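Local coordinates for protein galectin (Xenopus laevis, PDB 3WUD) that binds beta-galactosides such as lactose as a proto-type galectin of frog skin, closely related to but distinct from galectin-1, at residues A[43-48]-A[97-102]. Sequence-based numbering, arbitrary orientation.
With GAL (beta-D-galactopyranose), chain B.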
# COMPACT_ATOMS: atom_id res chain seq x y z
N ASN A 43 13.69 10.58 5.09
CA ASN A 43 13.03 11.85 5.11
C ASN A 43 11.51 11.67 5.38
O ASN A 43 10.70 11.33 4.52
CB ASN A 43 13.25 12.57 3.79
CG ASN A 43 14.71 13.04 3.62
OD1 ASN A 43 15.13 13.95 4.27
ND2 ASN A 43 15.49 12.32 2.88
N TYR A 44 11.16 11.84 6.64
CA TYR A 44 9.78 11.70 7.11
C TYR A 44 9.30 13.09 7.41
O TYR A 44 9.77 13.78 8.32
CB TYR A 44 9.65 10.82 8.36
CG TYR A 44 10.27 9.46 8.36
CD1 TYR A 44 10.47 8.66 7.20
CD2 TYR A 44 10.62 8.87 9.57
CE1 TYR A 44 11.02 7.37 7.27
CE2 TYR A 44 11.16 7.57 9.65
CZ TYR A 44 11.35 6.83 8.52
OH TYR A 44 11.90 5.59 8.71
N VAL A 45 8.29 13.51 6.64
CA VAL A 45 7.50 14.66 6.99
C VAL A 45 6.76 14.46 8.32
O VAL A 45 6.68 15.37 9.11
CB VAL A 45 6.50 15.04 5.84
CG1 VAL A 45 5.83 16.33 6.20
CG2 VAL A 45 7.24 15.25 4.50
N ILE A 46 6.22 13.27 8.54
CA ILE A 46 5.70 12.84 9.90
C ILE A 46 6.12 11.40 10.24
O ILE A 46 6.05 10.47 9.46
CB ILE A 46 4.17 13.08 10.09
CG1 ILE A 46 3.76 12.88 11.56
CG2 ILE A 46 3.40 12.17 9.18
CD1 ILE A 46 2.32 13.34 11.82
N HIS A 47 6.54 11.25 11.51
CA HIS A 47 6.70 10.02 12.21
C HIS A 47 5.65 10.12 13.29
O HIS A 47 5.74 11.01 14.16
CB HIS A 47 8.12 9.90 12.81
CG HIS A 47 8.30 8.79 13.81
ND1 HIS A 47 8.41 7.47 13.46
CD2 HIS A 47 8.46 8.85 15.15
CE1 HIS A 47 8.66 6.76 14.56
NE2 HIS A 47 8.75 7.59 15.57
N PHE A 48 4.64 9.28 13.17
CA PHE A 48 3.45 9.25 14.00
C PHE A 48 3.52 8.01 14.87
O PHE A 48 3.49 6.89 14.37
CB PHE A 48 2.22 9.17 13.09
CG PHE A 48 0.93 9.02 13.81
CD1 PHE A 48 0.29 10.15 14.32
CD2 PHE A 48 0.34 7.78 13.97
CE1 PHE A 48 -0.92 10.04 14.97
CE2 PHE A 48 -0.88 7.64 14.66
CZ PHE A 48 -1.48 8.79 15.18
N ASP A 97 1.47 23.70 4.57
CA ASP A 97 2.49 23.85 5.68
C ASP A 97 2.26 22.97 6.91
O ASP A 97 2.92 23.13 7.95
CB ASP A 97 2.59 25.35 6.12
CG ASP A 97 1.33 25.89 6.84
OD1 ASP A 97 0.32 25.19 7.09
OD2 ASP A 97 1.35 27.10 7.16
N HIS A 98 1.34 22.04 6.81
CA HIS A 98 1.12 21.10 7.88
C HIS A 98 0.31 19.92 7.40
O HIS A 98 -0.37 19.95 6.33
CB HIS A 98 0.35 21.70 9.05
CG HIS A 98 -1.07 22.03 8.73
ND1 HIS A 98 -1.42 23.11 7.95
CD2 HIS A 98 -2.22 21.45 9.11
CE1 HIS A 98 -2.73 23.16 7.84
NE2 HIS A 98 -3.25 22.19 8.57
N LEU A 99 0.46 18.87 8.18
CA LEU A 99 -0.39 17.68 8.02
C LEU A 99 -1.43 17.77 9.09
O LEU A 99 -1.16 18.22 10.19
CB LEU A 99 0.36 16.38 8.18
CG LEU A 99 1.52 16.07 7.23
CD1 LEU A 99 1.87 14.63 7.51
CD2 LEU A 99 1.13 16.28 5.77
N LYS A 100 -2.63 17.39 8.75
CA LYS A 100 -3.70 17.27 9.71
C LYS A 100 -3.91 15.79 9.92
O LYS A 100 -4.13 15.03 8.94
CB LYS A 100 -4.97 17.98 9.17
CG LYS A 100 -6.21 17.79 10.01
CD LYS A 100 -7.40 18.40 9.28
CE LYS A 100 -8.07 19.48 10.11
NZ LYS A 100 -7.12 20.60 10.39
N VAL A 101 -3.83 15.35 11.18
CA VAL A 101 -3.95 13.93 11.54
C VAL A 101 -5.33 13.76 12.12
O VAL A 101 -5.65 14.46 13.10
CB VAL A 101 -2.97 13.52 12.58
CG1 VAL A 101 -3.14 12.06 12.98
CG2 VAL A 101 -1.51 13.81 12.10
N LYS A 102 -6.11 12.89 11.51
CA LYS A 102 -7.56 12.69 11.92
C LYS A 102 -7.73 11.28 12.45
O LYS A 102 -7.46 10.28 11.76
CB LYS A 102 -8.49 12.93 10.70
CG LYS A 102 -8.22 14.15 9.89
CD LYS A 102 -9.22 14.25 8.73
CE LYS A 102 -8.76 15.22 7.67
NZ LYS A 102 -9.37 14.85 6.36
C1 GAL B . 12.85 8.11 19.94
C2 GAL B . 12.55 6.72 19.39
C3 GAL B . 12.38 6.69 17.87
C4 GAL B . 11.42 7.81 17.47
C5 GAL B . 11.88 9.14 18.10
C6 GAL B . 11.01 10.34 17.79
O2 GAL B . 13.62 5.84 19.71
O3 GAL B . 11.99 5.39 17.47
O4 GAL B . 10.09 7.51 17.91
O5 GAL B . 11.92 9.09 19.53
O6 GAL B . 11.46 11.54 18.37
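Ile46, Phe48, Leu99 and Val101 meet in the interior of the galectin beta-sandwich, where strand 43-51 of one sheet faces strand 98-103 of the other. The axes of 46-48 and 98-102 run at 21° to each other; 10.3 Å apart, they are too far for backbone bonding, and the two segments meet through apolar side chains. The two branches of Ile46 divide the work. CG2 presses on Leu99 CD1 at 3.3 Å, closer than usual for two carbons, while the longer arm, with CG1 anti to the backbone N (chi1 -169°), carries CD1 to within 3.9 Å of Val101 CG2. The other methyl of Val101, CG1, lies 3.6 Å from Phe48 CE1 and approaches the ring obliquely. Val45 adds a looser touch on Leu99 through CG1; with Ile46 it forms a classic beta bulge opposite Leu37, which lets two successive side chains point inward. Phe92 meets the Phe48 ring edge-to-face.

His47, on the other face of strand 43-51, serves the sugar site. Its NE2 and galactose O4 share a hydrogen bond of 2.7 Å, with O4 near the plane of the imidazole at its edge, while ND1 is bonded to Asn36. The strand is thus two-faced: its apolar side chains fasten it to the opposite sheet, and His47, lying between Ile46 and Phe48 in sequence and turned the other way, is gripped at both nitrogens and faces the sugar.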